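Local coordinates for protein beta-glucuronidase (Dictyoglomus thermophilum, PDB 6XXW) that probably hydrolyses beta-glucuronides, releasing glucuronic acid, as a family 2 glycoside hydrolase with a TIM-barrel domain, at residues Arg313-Asp318 against Ser340-Ser345; Gln319-Lys324 against Arg574-Lys579; Lys324-Leu329 against Glu346-Leu351; Leu328-Gly333 against Asp353-Ala358. One frame throughout, in Å; residues are numbered along the deposited sequence. Where two conformers were deposited one is given.

Contact 1 (Arg313-Asp318 against Ser340-Ser345); sequences RGKGLD and SHYPYS
Lys315 and Tyr342 come from opposite directions, Lys315 NZ donating a hydrogen bond of 2.6 Å to Tyr342 OH. The bend of the lysine chain at chi3 (92°) lays Lys315 CE beside the phenol, 3.3 Å from Tyr342 OH, and the one at chi4 (43°) turns NZ onto that oxygen. The ammonium approaches the ring obliquely, while Phe118 stacks on the tyrosine. A second touch, a methyl against a hydroxyl, lies farther along the loops: Leu317 CD1 rests 3.4 Å from Ser345 OG and 3.8 Å from Ser345 CB. That serine is the N-cap of helix 346-355, just as Asp318 is the N-cap of helix 319-332, so the contact joins two loops that each lead into a barrel helix. The phenol oxygen also bonds to His307 ND1 and Glu308 N, and Lys315 NZ to Glu308 O. In this buried hydrogen-bond network the ammonium probably polarises the phenol, whose oxygen three partners fix in place.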
loop_
_atom_site.group_PDB
_atom_site.type_symbol
_atom_site.label_atom_id
_atom_site.label_comp_id
_atom_site.label_asym_id
_atom_site.label_seq_id
_atom_site.Cartn_x
_atom_site.Cartn_y
_atom_site.Cartn_z
ATOM N N ARG A 313 -10.319 13.564 -13.241
ATOM C CA ARG A 313 -10.631 14.761 -14.020
ATOM C C ARG A 313 -9.396 15.561 -14.423
ATOM O O ARG A 313 -9.529 16.552 -15.158
ATOM C CB ARG A 313 -11.595 15.660 -13.243
ATOM C CG ARG A 313 -10.957 16.465 -12.129
ATOM C CD ARG A 313 -12.004 16.905 -11.113
ATOM N NE ARG A 313 -12.583 15.758 -10.419
ATOM C CZ ARG A 313 -13.856 15.390 -10.505
ATOM N NH1 ARG A 313 -14.709 16.085 -11.256
ATOM N NH2 ARG A 313 -14.278 14.328 -9.836
ATOM N N GLY A 314 -8.207 15.162 -13.972
ATOM C CA GLY A 314 -6.991 15.860 -14.343
ATOM C C GLY A 314 -6.969 17.271 -13.806
ATOM O O GLY A 314 -7.032 17.470 -12.590
ATOM N N LYS A 315 -6.906 18.261 -14.693
ATOM C CA LYS A 315 -6.869 19.664 -14.293
ATOM C C LYS A 315 -8.250 20.308 -14.221
ATOM O O LYS A 315 -8.347 21.524 -14.001
ATOM C CB LYS A 315 -5.972 20.461 -15.258
ATOM C CG LYS A 315 -4.549 19.873 -15.380
ATOM C CD LYS A 315 -3.589 20.851 -16.056
ATOM C CE LYS A 315 -2.853 21.730 -15.036
ATOM N NZ LYS A 315 -2.364 20.968 -13.838
ATOM N N GLY A 316 -9.316 19.533 -14.400
ATOM C CA GLY A 316 -10.648 20.117 -14.431
ATOM C C GLY A 316 -11.040 20.715 -13.093
ATOM O O GLY A 316 -10.742 20.164 -12.030
ATOM N N LEU A 317 -11.726 21.867 -13.156
ATOM C CA LEU A 317 -12.274 22.514 -11.966
ATOM C C LEU A 317 -13.247 21.599 -11.235
ATOM O O LEU A 317 -14.130 20.994 -11.851
ATOM C CB LEU A 317 -13.002 23.806 -12.353
ATOM C CG LEU A 317 -13.701 24.485 -11.174
ATOM C CD1 LEU A 317 -12.713 25.350 -10.433
ATOM C CD2 LEU A 317 -14.881 25.320 -11.634
ATOM N N ASP A 318 -13.101 21.511 -9.910
ATOM C CA ASP A 318 -14.047 20.753 -9.087
ATOM C C ASP A 318 -14.188 21.470 -7.755
ATOM O O ASP A 318 -13.230 21.546 -6.988
ATOM C CB ASP A 318 -13.589 19.314 -8.881
ATOM C CG ASP A 318 -14.482 18.554 -7.907
ATOM O OD1 ASP A 318 -15.696 18.834 -7.857
ATOM O OD2 ASP A 318 -13.971 17.672 -7.191
ATOM N N SER A 340 1.671 27.360 -8.381
ATOM C CA SER A 340 2.563 26.631 -9.269
ATOM C C SER A 340 1.743 25.814 -10.265
ATOM O O SER A 340 0.797 25.124 -9.870
ATOM C CB SER A 340 3.480 25.735 -8.432
ATOM O OG SER A 340 2.799 25.230 -7.292
ATOM N N HIS A 341 2.054 25.921 -11.568
ATOM C CA HIS A 341 2.955 26.914 -12.161
ATOM C C HIS A 341 2.209 27.659 -13.263
ATOM O O HIS A 341 2.645 27.670 -14.409
ATOM C CB HIS A 341 4.202 26.254 -12.770
ATOM C CG HIS A 341 5.015 25.458 -11.793
ATOM N ND1 HIS A 341 5.693 26.042 -10.743
ATOM C CD2 HIS A 341 5.257 24.129 -11.707
ATOM C CE1 HIS A 341 6.326 25.105 -10.057
ATOM N NE2 HIS A 341 6.074 23.935 -10.619
ATOM N N TYR A 342 1.071 28.250 -12.930
ATOM C CA TYR A 342 0.182 28.830 -13.928
ATOM C C TYR A 342 -0.948 29.488 -13.154
ATOM O O TYR A 342 -1.155 29.165 -11.974
ATOM C CB TYR A 342 -0.351 27.763 -14.897
ATOM C CG TYR A 342 -0.630 26.437 -14.215
ATOM C CD1 TYR A 342 -1.802 26.244 -13.480
ATOM C CD2 TYR A 342 0.286 25.388 -14.285
ATOM C CE1 TYR A 342 -2.048 25.037 -12.825
ATOM C CE2 TYR A 342 0.048 24.169 -13.622
ATOM C CZ TYR A 342 -1.110 24.010 -12.903
ATOM O OH TYR A 342 -1.332 22.813 -12.273
ATOM N N PRO A 343 -1.685 30.416 -13.756
ATOM C CA PRO A 343 -2.843 30.969 -13.053
ATOM C C PRO A 343 -3.857 29.867 -12.788
ATOM O O PRO A 343 -4.074 28.981 -13.621
ATOM C CB PRO A 343 -3.383 32.027 -14.027
ATOM C CG PRO A 343 -2.168 32.393 -14.878
ATOM C CD PRO A 343 -1.427 31.103 -15.039
ATOM N N TYR A 344 -4.458 29.912 -11.607
ATOM C CA TYR A 344 -5.495 28.950 -11.282
ATOM C C TYR A 344 -6.860 29.505 -11.694
ATOM O O TYR A 344 -6.992 30.630 -12.190
ATOM C CB TYR A 344 -5.469 28.587 -9.793
ATOM C CG TYR A 344 -4.294 27.722 -9.354
ATOM C CD1 TYR A 344 -3.328 27.285 -10.266
ATOM C CD2 TYR A 344 -4.158 27.337 -8.013
ATOM C CE1 TYR A 344 -2.232 26.490 -9.839
ATOM C CE2 TYR A 344 -3.086 26.554 -7.588
ATOM C CZ TYR A 344 -2.129 26.132 -8.504
ATOM O OH TYR A 344 -1.078 25.362 -8.040
ATOM N N SER A 345 -7.889 28.688 -11.515
ATOM C CA SER A 345 -9.244 29.145 -11.769
ATOM C C SER A 345 -9.586 30.315 -10.853
ATOM O O SER A 345 -9.129 30.388 -9.706
ATOM C CB SER A 345 -10.230 28.006 -11.541
ATOM O OG SER A 345 -10.244 27.655 -10.171
#

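Contact 2 (Gln319-Lys324 against Arg574-Lys579); sequences QVINIK and RNRQPK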
loop_
_atom_site.group_PDB
_atom_site.type_symbol
_atom_site.label_atom_id
_atom_site.label_comp_id
_atom_site.label_asym_id
_atom_site.label_seq_id
_atom_site.Cartn_x
_atom_site.Cartn_y
_atom_site.Cartn_z
ATOM N N GLN A 319 -15.373 22.013 -7.484
ATOM C CA GLN A 319 -15.510 22.814 -6.274
ATOM C C GLN A 319 -15.480 21.950 -5.024
ATOM O O GLN A 319 -15.097 22.438 -3.960
ATOM C CB GLN A 319 -16.787 23.653 -6.330
ATOM C CG GLN A 319 -16.683 24.845 -7.316
ATOM C CD GLN A 319 -15.813 26.016 -6.820
ATOM O OE1 GLN A 319 -14.616 25.871 -6.567
ATOM N NE2 GLN A 319 -16.421 27.200 -6.717
ATOM N N VAL A 320 -15.859 20.673 -5.126
ATOM C CA VAL A 320 -15.686 19.774 -3.984
ATOM C C VAL A 320 -14.215 19.715 -3.577
ATOM O O VAL A 320 -13.868 19.898 -2.406
ATOM C CB VAL A 320 -16.238 18.381 -4.314
ATOM C CG1 VAL A 320 -15.828 17.381 -3.249
ATOM C CG2 VAL A 320 -17.764 18.433 -4.448
ATOM N N ILE A 321 -13.327 19.478 -4.549
ATOM C CA ILE A 321 -11.897 19.384 -4.258
ATOM C C ILE A 321 -11.363 20.724 -3.753
ATOM O O ILE A 321 -10.530 20.780 -2.834
ATOM C CB ILE A 321 -11.145 18.897 -5.517
ATOM C CG1 ILE A 321 -11.299 17.378 -5.672
ATOM C CG2 ILE A 321 -9.676 19.276 -5.467
ATOM C CD1 ILE A 321 -10.594 16.572 -4.585
ATOM N N ASN A 322 -11.870 21.824 -4.305
ATOM C CA ASN A 322 -11.366 23.135 -3.918
ATOM C C ASN A 322 -11.690 23.428 -2.458
ATOM O O ASN A 322 -10.821 23.850 -1.690
ATOM C CB ASN A 322 -11.958 24.211 -4.827
ATOM C CG ASN A 322 -11.362 24.193 -6.215
ATOM O OD1 ASN A 322 -10.338 23.557 -6.455
ATOM N ND2 ASN A 322 -11.996 24.909 -7.137
ATOM N N ILE A 323 -12.939 23.203 -2.056
ATOM C CA ILE A 323 -13.323 23.475 -0.674
ATOM C C ILE A 323 -12.612 22.516 0.269
ATOM O O ILE A 323 -12.107 22.921 1.324
ATOM C CB ILE A 323 -14.857 23.433 -0.544
ATOM C CG1 ILE A 323 -15.430 24.719 -1.170
ATOM C CG2 ILE A 323 -15.291 23.322 0.929
ATOM C CD1 ILE A 323 -16.909 24.646 -1.518
ATOM N N LYS A 324 -12.516 21.241 -0.111
ATOM C CA LYS A 324 -11.709 20.299 0.667
ATOM C C LYS A 324 -10.284 20.816 0.860
ATOM O O LYS A 324 -9.730 20.750 1.964
ATOM C CB LYS A 324 -11.687 18.938 -0.023
ATOM C CG LYS A 324 -10.856 17.907 0.719
ATOM C CD LYS A 324 -11.376 17.712 2.142
ATOM C CE LYS A 324 -10.944 16.356 2.703
ATOM N NZ LYS A 324 -11.616 16.041 4.008
ATOM N N ARG A 574 -3.079 12.122 -3.254
ATOM C CA ARG A 574 -3.892 12.754 -4.290
ATOM C C ARG A 574 -5.370 12.797 -3.907
ATOM O O ARG A 574 -6.102 13.686 -4.364
ATOM C CB ARG A 574 -3.721 12.024 -5.619
ATOM C CG ARG A 574 -4.196 12.840 -6.819
ATOM C CD ARG A 574 -3.879 12.113 -8.100
ATOM N NE ARG A 574 -3.873 12.966 -9.292
ATOM C CZ ARG A 574 -4.206 12.523 -10.497
ATOM N NH1 ARG A 574 -4.595 11.267 -10.642
ATOM N NH2 ARG A 574 -4.144 13.318 -11.556
ATOM N N ASN A 575 -5.831 11.851 -3.084
ATOM C CA ASN A 575 -7.195 11.877 -2.580
ATOM C C ASN A 575 -7.316 12.676 -1.285
ATOM O O ASN A 575 -8.283 12.488 -0.541
ATOM C CB ASN A 575 -7.740 10.450 -2.406
ATOM C CG ASN A 575 -7.039 9.669 -1.319
ATOM O OD1 ASN A 575 -6.015 10.096 -0.768
ATOM N ND2 ASN A 575 -7.581 8.499 -1.005
ATOM N N ARG A 576 -6.345 13.548 -1.001
ATOM C CA ARG A 576 -6.463 14.597 0.017
ATOM C C ARG A 576 -6.488 14.030 1.443
ATOM O O ARG A 576 -7.229 14.517 2.305
ATOM C CB ARG A 576 -7.694 15.480 -0.239
ATOM C CG ARG A 576 -7.392 16.745 -1.048
ATOM C CD ARG A 576 -6.860 16.408 -2.420
ATOM N NE ARG A 576 -6.646 17.606 -3.229
ATOM C CZ ARG A 576 -6.011 17.617 -4.393
ATOM N NH1 ARG A 576 -5.528 16.484 -4.892
ATOM N NH2 ARG A 576 -5.869 18.762 -5.063
ATOM N N GLN A 577 -5.652 13.023 1.706
ATOM C CA GLN A 577 -5.450 12.527 3.067
ATOM C C GLN A 577 -3.989 12.698 3.480
ATOM O O GLN A 577 -3.091 12.631 2.638
ATOM C CB GLN A 577 -5.843 11.047 3.193
ATOM C CG GLN A 577 -7.308 10.745 2.886
ATOM C CD GLN A 577 -8.284 11.566 3.717
ATOM O OE1 GLN A 577 -8.013 11.909 4.869
ATOM N NE2 GLN A 577 -9.438 11.873 3.132
ATOM N N PRO A 578 -3.716 12.908 4.767
ATOM C CA PRO A 578 -2.376 13.365 5.164
ATOM C C PRO A 578 -1.352 12.242 5.226
ATOM O O PRO A 578 -1.649 11.122 5.649
ATOM C CB PRO A 578 -2.612 13.956 6.561
ATOM C CG PRO A 578 -3.781 13.136 7.113
ATOM C CD PRO A 578 -4.663 12.881 5.899
ATOM N N LYS A 579 -0.117 12.561 4.830
ATOM C CA LYS A 579 1.012 11.702 5.146
ATOM C C LYS A 579 1.580 12.098 6.507
ATOM O O LYS A 579 1.143 13.069 7.123
ATOM C CB LYS A 579 2.081 11.775 4.047
ATOM C CG LYS A 579 1.570 11.307 2.690
ATOM C CD LYS A 579 2.675 11.428 1.629
ATOM C CE LYS A 579 2.080 11.412 0.221
ATOM N NZ LYS A 579 3.102 11.722 -0.832
HETATM O O HOH W 1 -8.745 14.779 4.691
HETATM O O HOH W 2 -11.651 13.308 5.015
#
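Arg576 meets helix 319-332 through van der Waals contacts with Ile321 and Lys324. Ile321 crosses the arginine at about a right angle, its CG2 lying obliquely against the guanidinium, 3.9 Å from Arg576 NH2. Lys324, its CG anti to the backbone N (chi1 179°) and thereby directed toward Arg576, slides past it the opposite way, Lys324 CG lying 4.1 Å from Arg576 CG. Charge and hydrogen bonds hold the guanidinium: Arg576 NH1 donates to Arg574 O at 2.9 Å, close to the guanidinium plane, while NE forms a salt bridge with Asp325 and NH2 bonds to Asp309 O. A leucine here would probably leave Asp325 without this mate and the carbonyls of Asp309 and Arg574 without these donors. A water bridges Lys324 NZ at 2.9 Å and Gln577 NE2 at 3.2 Å; the same ammonium bonds to Asp60 O of the second subunit. Helix 319-332 follows the first strand of the eight-stranded barrel and 574-579 the last, so the contact belongs to the closure of a TIM barrel.

Contact 3 (Lys324-Leu329 against Glu346-Leu351); sequences KDFNLL and EEILFL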
loop_
_atom_site.group_PDB
_atom_site.type_symbol
_atom_site.label_atom_id
_atom_site.label_comp_id
_atom_site.label_asym_id
_atom_site.label_seq_id
_atom_site.Cartn_x
_atom_site.Cartn_y
_atom_site.Cartn_z
ATOM N N LYS A 324 -12.516 21.241 -0.111
ATOM C CA LYS A 324 -11.709 20.299 0.667
ATOM C C LYS A 324 -10.284 20.816 0.860
ATOM O O LYS A 324 -9.730 20.750 1.964
ATOM C CB LYS A 324 -11.687 18.938 -0.023
ATOM C CG LYS A 324 -10.856 17.907 0.719
ATOM C CD LYS A 324 -11.376 17.712 2.142
ATOM C CE LYS A 324 -10.944 16.356 2.703
ATOM N NZ LYS A 324 -11.616 16.041 4.008
ATOM N N ASP A 325 -9.682 21.354 -0.203
ATOM C CA ASP A 325 -8.291 21.791 -0.116
ATOM C C ASP A 325 -8.155 22.967 0.846
ATOM O O ASP A 325 -7.201 23.032 1.629
ATOM C CB ASP A 325 -7.769 22.176 -1.506
ATOM C CG ASP A 325 -7.378 20.965 -2.368
ATOM O OD1 ASP A 325 -7.492 19.803 -1.905
ATOM O OD2 ASP A 325 -6.945 21.180 -3.529
ATOM N N PHE A 326 -9.103 23.911 0.805
ATOM C CA PHE A 326 -9.016 25.045 1.718
ATOM C C PHE A 326 -9.266 24.628 3.164
ATOM O O PHE A 326 -8.652 25.177 4.086
ATOM C CB PHE A 326 -9.984 26.151 1.278
ATOM C CG PHE A 326 -9.427 26.998 0.169
ATOM C CD1 PHE A 326 -8.536 28.024 0.446
ATOM C CD2 PHE A 326 -9.721 26.711 -1.156
ATOM C CE1 PHE A 326 -7.994 28.776 -0.572
ATOM C CE2 PHE A 326 -9.174 27.460 -2.180
ATOM C CZ PHE A 326 -8.310 28.495 -1.888
ATOM N N ASN A 327 -10.161 23.669 3.394
ATOM C CA ASN A 327 -10.345 23.185 4.763
ATOM C C ASN A 327 -9.086 22.493 5.271
ATOM O O ASN A 327 -8.733 22.609 6.453
ATOM C CB ASN A 327 -11.551 22.253 4.830
ATOM C CG ASN A 327 -12.842 22.998 4.617
ATOM O OD1 ASN A 327 -12.910 24.198 4.873
ATOM N ND2 ASN A 327 -13.859 22.314 4.116
ATOM N N LEU A 328 -8.377 21.798 4.381
ATOM C CA LEU A 328 -7.103 21.192 4.769
ATOM C C LEU A 328 -6.043 22.254 5.036
ATOM O O LEU A 328 -5.251 22.124 5.977
ATOM C CB LEU A 328 -6.632 20.222 3.684
ATOM C CG LEU A 328 -7.374 18.884 3.573
ATOM C CD1 LEU A 328 -6.988 18.150 2.262
ATOM C CD2 LEU A 328 -7.106 18.019 4.792
ATOM N N LEU A 329 -6.013 23.313 4.223
ATOM C CA LEU A 329 -5.078 24.409 4.472
ATOM C C LEU A 329 -5.295 25.007 5.858
ATOM O O LEU A 329 -4.335 25.272 6.596
ATOM C CB LEU A 329 -5.232 25.485 3.389
ATOM C CG LEU A 329 -4.642 25.199 1.995
ATOM C CD1 LEU A 329 -4.859 26.428 1.050
ATOM C CD2 LEU A 329 -3.177 24.846 2.088
ATOM N N GLU A 346 -10.409 31.233 -11.378
ATOM C CA GLU A 346 -10.909 32.344 -10.571
ATOM C C GLU A 346 -11.607 31.839 -9.320
ATOM O O GLU A 346 -11.512 32.460 -8.249
ATOM C CB GLU A 346 -11.865 33.205 -11.404
ATOM C CG GLU A 346 -11.279 33.644 -12.747
ATOM C CD GLU A 346 -11.819 32.875 -13.957
ATOM O OE1 GLU A 346 -11.628 31.630 -14.028
ATOM O OE2 GLU A 346 -12.408 33.533 -14.856
ATOM N N GLU A 347 -12.314 30.708 -9.442
ATOM C CA GLU A 347 -12.993 30.091 -8.308
ATOM C C GLU A 347 -12.048 29.900 -7.129
ATOM O O GLU A 347 -12.410 30.175 -5.980
ATOM C CB GLU A 347 -13.593 28.752 -8.753
ATOM C CG GLU A 347 -14.895 28.866 -9.564
ATOM C CD GLU A 347 -14.688 29.126 -11.063
ATOM O OE1 GLU A 347 -13.529 29.262 -11.522
ATOM O OE2 GLU A 347 -15.708 29.194 -11.788
ATOM N N ILE A 348 -10.815 29.456 -7.388
ATOM C CA ILE A 348 -9.891 29.234 -6.280
ATOM C C ILE A 348 -9.503 30.559 -5.613
ATOM O O ILE A 348 -9.342 30.629 -4.385
ATOM C CB ILE A 348 -8.666 28.440 -6.766
ATOM C CG1 ILE A 348 -9.044 26.958 -6.877
ATOM C CG2 ILE A 348 -7.468 28.631 -5.807
ATOM C CD1 ILE A 348 -7.946 26.106 -7.527
ATOM N N LEU A 349 -9.384 31.638 -6.394
ATOM C CA LEU A 349 -9.033 32.928 -5.793
ATOM C C LEU A 349 -10.187 33.508 -4.972
ATOM O O LEU A 349 -9.950 34.127 -3.922
ATOM C CB LEU A 349 -8.589 33.921 -6.875
ATOM C CG LEU A 349 -7.299 33.522 -7.594
ATOM C CD1 LEU A 349 -6.847 34.642 -8.494
ATOM C CD2 LEU A 349 -6.201 33.194 -6.595
ATOM N N PHE A 350 -11.438 33.331 -5.423
ATOM C CA PHE A 350 -12.571 33.764 -4.604
ATOM C C PHE A 350 -12.600 33.009 -3.283
ATOM O O PHE A 350 -12.910 33.588 -2.233
ATOM C CB PHE A 350 -13.892 33.571 -5.348
ATOM C CG PHE A 350 -14.169 34.628 -6.374
ATOM C CD1 PHE A 350 -14.554 35.908 -5.990
ATOM C CD2 PHE A 350 -14.034 34.349 -7.728
ATOM C CE1 PHE A 350 -14.805 36.892 -6.945
ATOM C CE2 PHE A 350 -14.275 35.328 -8.682
ATOM C CZ PHE A 350 -14.661 36.599 -8.286
ATOM N N LEU A 351 -12.270 31.711 -3.314
ATOM C CA LEU A 351 -12.182 30.943 -2.079
ATOM C C LEU A 351 -11.021 31.420 -1.211
ATOM O O LEU A 351 -11.164 31.536 0.011
ATOM C CB LEU A 351 -12.049 29.451 -2.396
ATOM C CG LEU A 351 -13.292 28.774 -2.985
ATOM C CD1 LEU A 351 -12.979 27.320 -3.372
ATOM C CD2 LEU A 351 -14.417 28.838 -1.959
#
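The Phe326 ring has Leu351 over one face: Leu351 CB stands 3.9 Å from the centroid of the Phe326 ring and 28° off its normal, a CH-pi contact. Leu351 CB sits nearer one side of the ring, 3.5 Å from Phe326 CE2. Leu351 CD1 lies beyond the rim, 4.0 Å from Phe326 CD2. The Tyr355 ring also meets that of Phe326, their planes about 25° apart. At the far end of the ring Phe326 CZ comes within 3.4 Å of Ile348 O, which approaches obliquely, and within 4.0 Å of Ile348 CG2. The ring thus spans one turn of helix 346-355, touching two residues three places apart. Its chi1 of -81° sets CG opposite the carbonyl carbon and carries the ring across to that helix. An alanine in its place is likely to open a gap between the two helices and leave Leu351 and Ile348 without their common aromatic partner. No hydrogen bond crosses the interface; the side-chain pairing is apolar, apart from the backbone oxygen at the ring. Beneath it Phe337 of strand 336-338 touches both Phe326 and Ile348, whereas Leu351 also packs on Leu51 of the second subunit. Two neighbouring helices packed over the strand that links them in sequence is the arrangement of successive beta-alpha units, here the first and second of the TIM barrel.

Contact 4 (Leu328-Gly333 against Asp353-Ala358); sequences LLKWIG and DQYGIA
Leu329 and Ile357 form the buried side of this contact, and Lys330 with Tyr355 its outer side. Within, two methyl groups meet, Leu329 CD1 lying 4.2 Å from Ile357 CG2, and the side chains slant across each other. With chi1 at -60°, Ile357 has CG2 opposite its backbone N, and this is the branch offered to the leucine. Phe337 of strand 336-338 touches both residues, and Phe304 of strand 297-305 adds to the cover of Leu329, so this side merges with the layer between helices and barrel strands. Both helices are followed by glycines with positive phi. Gly333 is the C-prime residue of a Schellman motif, its N bonded to Lys330 O at 3.2 Å, with Ala334 N reaching Leu329 O. After Gly356 the chain turns at Ile357 into strand 358-362, as a beta-alpha-beta crossover of the TIM barrel requires. Toward solvent the contact is more open, though one approach is closer. Lys330 is exposed, and the stem of its side chain comes nearest: Lys330 CG stands 3.8 Å from Tyr355 CD1, at the ring edge and near its plane. The bend at chi2 (-67°) sets Lys330 CD 4.2 Å from Tyr355 O. The tyrosine hydroxyl bonds to Asn327, and its side chain packs on Leu51 of the second subunit; a bound Tris, probably from crystallisation, is about 4 Å from the side chain of Tyr355.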
loop_
_atom_site.group_PDB
_atom_site.type_symbol
_atom_site.label_atom_id
_atom_site.label_comp_id
_atom_site.label_asym_id
_atom_site.label_seq_id
_atom_site.Cartn_x
_atom_site.Cartn_y
_atom_site.Cartn_z
ATOM N N LEU A 328 -8.377 21.798 4.381
ATOM C CA LEU A 328 -7.103 21.192 4.769
ATOM C C LEU A 328 -6.043 22.254 5.036
ATOM O O LEU A 328 -5.251 22.124 5.977
ATOM C CB LEU A 328 -6.632 20.222 3.684
ATOM C CG LEU A 328 -7.374 18.884 3.573
ATOM C CD1 LEU A 328 -6.988 18.150 2.262
ATOM C CD2 LEU A 328 -7.106 18.019 4.792
ATOM N N LEU A 329 -6.013 23.313 4.223
ATOM C CA LEU A 329 -5.078 24.409 4.472
ATOM C C LEU A 329 -5.295 25.007 5.858
ATOM O O LEU A 329 -4.335 25.272 6.596
ATOM C CB LEU A 329 -5.232 25.485 3.389
ATOM C CG LEU A 329 -4.642 25.199 1.995
ATOM C CD1 LEU A 329 -4.859 26.428 1.050
ATOM C CD2 LEU A 329 -3.177 24.846 2.088
ATOM N N LYS A 330 -6.558 25.254 6.221
ATOM C CA LYS A 330 -6.843 25.792 7.546
ATOM C C LYS A 330 -6.529 24.772 8.635
ATOM O O LYS A 330 -5.964 25.129 9.679
ATOM C CB LYS A 330 -8.303 26.251 7.625
ATOM C CG LYS A 330 -8.580 27.573 6.897
ATOM C CD LYS A 330 -7.876 28.768 7.564
ATOM C CE LYS A 330 -8.730 29.394 8.664
ATOM N NZ LYS A 330 -8.092 30.592 9.298
ATOM N N TRP A 331 -6.852 23.493 8.395
ATOM C CA TRP A 331 -6.565 22.436 9.373
ATOM C C TRP A 331 -5.071 22.330 9.687
ATOM O O TRP A 331 -4.665 22.234 10.856
ATOM C CB TRP A 331 -7.086 21.100 8.841
ATOM C CG TRP A 331 -6.652 19.900 9.643
ATOM C CD1 TRP A 331 -7.214 19.443 10.794
ATOM C CD2 TRP A 331 -5.575 19.005 9.337
ATOM N NE1 TRP A 331 -6.553 18.313 11.234
ATOM C CE2 TRP A 331 -5.540 18.026 10.357
ATOM C CE3 TRP A 331 -4.635 18.942 8.309
ATOM C CZ2 TRP A 331 -4.597 16.995 10.376
ATOM C CZ3 TRP A 331 -3.694 17.918 8.321
ATOM C CH2 TRP A 331 -3.678 16.959 9.354
ATOM N N ILE A 332 -4.233 22.313 8.650
ATOM C CA ILE A 332 -2.794 22.160 8.863
ATOM C C ILE A 332 -2.128 23.444 9.333
ATOM O O ILE A 332 -0.971 23.413 9.772
ATOM C CB ILE A 332 -2.172 21.616 7.562
ATOM C CG1 ILE A 332 -0.895 20.810 7.870
ATOM C CG2 ILE A 332 -1.903 22.751 6.556
ATOM C CD1 ILE A 332 -0.242 20.221 6.625
ATOM N N GLY A 333 -2.830 24.572 9.291
ATOM C CA GLY A 333 -2.276 25.823 9.770
ATOM C C GLY A 333 -1.527 26.619 8.730
ATOM O O GLY A 333 -0.723 27.491 9.092
ATOM N N ASP A 353 -9.937 34.367 -1.032
ATOM C CA ASP A 353 -10.483 35.589 -0.431
ATOM C C ASP A 353 -11.340 35.267 0.793
ATOM O O ASP A 353 -11.250 35.942 1.827
ATOM C CB ASP A 353 -11.339 36.375 -1.444
ATOM C CG ASP A 353 -10.559 36.888 -2.675
ATOM O OD1 ASP A 353 -9.294 36.958 -2.679
ATOM O OD2 ASP A 353 -11.255 37.257 -3.665
ATOM N N GLN A 354 -12.215 34.261 0.675
ATOM C CA GLN A 354 -13.117 33.897 1.772
ATOM C C GLN A 354 -12.370 33.291 2.952
ATOM O O GLN A 354 -12.722 33.537 4.113
ATOM C CB GLN A 354 -14.177 32.917 1.273
ATOM C CG GLN A 354 -15.121 33.516 0.222
ATOM C CD GLN A 354 -16.175 34.383 0.851
ATOM O OE1 GLN A 354 -16.563 34.154 2.001
ATOM N NE2 GLN A 354 -16.651 35.392 0.108
ATOM N N TYR A 355 -11.366 32.464 2.677
ATOM C CA TYR A 355 -10.675 31.738 3.730
ATOM C C TYR A 355 -9.512 32.520 4.333
ATOM O O TYR A 355 -9.014 32.138 5.393
ATOM C CB TYR A 355 -10.149 30.404 3.180
ATOM C CG TYR A 355 -11.144 29.258 3.192
ATOM C CD1 TYR A 355 -11.168 28.348 4.248
ATOM C CD2 TYR A 355 -12.041 29.070 2.141
ATOM C CE1 TYR A 355 -12.068 27.291 4.269
ATOM C CE2 TYR A 355 -12.945 28.008 2.144
ATOM C CZ TYR A 355 -12.956 27.125 3.221
ATOM O OH TYR A 355 -13.843 26.065 3.254
ATOM N N GLY A 356 -9.051 33.583 3.685
ATOM C CA GLY A 356 -7.907 34.327 4.188
ATOM C C GLY A 356 -6.601 33.591 3.984
ATOM O O GLY A 356 -5.832 33.374 4.925
ATOM N N ILE A 357 -6.347 33.188 2.744
ATOM C CA ILE A 357 -5.115 32.523 2.352
ATOM C C ILE A 357 -4.398 33.437 1.369
ATOM O O ILE A 357 -4.988 33.872 0.378
ATOM C CB ILE A 357 -5.389 31.144 1.720
ATOM C CG1 ILE A 357 -6.114 30.222 2.716
ATOM C CG2 ILE A 357 -4.078 30.532 1.168
ATOM C CD1 ILE A 357 -5.250 29.738 3.890
ATOM N N ALA A 358 -3.140 33.751 1.660
ATOM C CA ALA A 358 -2.363 34.626 0.798
ATOM C C ALA A 358 -1.844 33.824 -0.385
ATOM O O ALA A 358 -1.329 32.717 -0.214
ATOM C CB ALA A 358 -1.205 35.253 1.577
#

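Helix 319-332 is the common thread, entering contacts 2, 3 and 4 in turn, and contact 1 joins the loop before it to the loop before helix 346-355. Contacts 3 and 4, with centres about 7 Å apart, continue one helix-helix seam; Phe326 CD1 stands 4.0 Å from Ile357 CG1 where they join. Contact 2 ties into contact 3 through the salt bridge of 2.7 Å from Arg576 NE to Asp325 OD1, and Leu317 CD1, 3.4 Å from Asn322 ND2, links contacts 1 and 2. Contact 1 follows the carboxyl ends of barrel strands, the side on which TIM barrels carry their active sites; contact 4, its centre about 18 Å from that of contact 1, lies toward the helices' far ends.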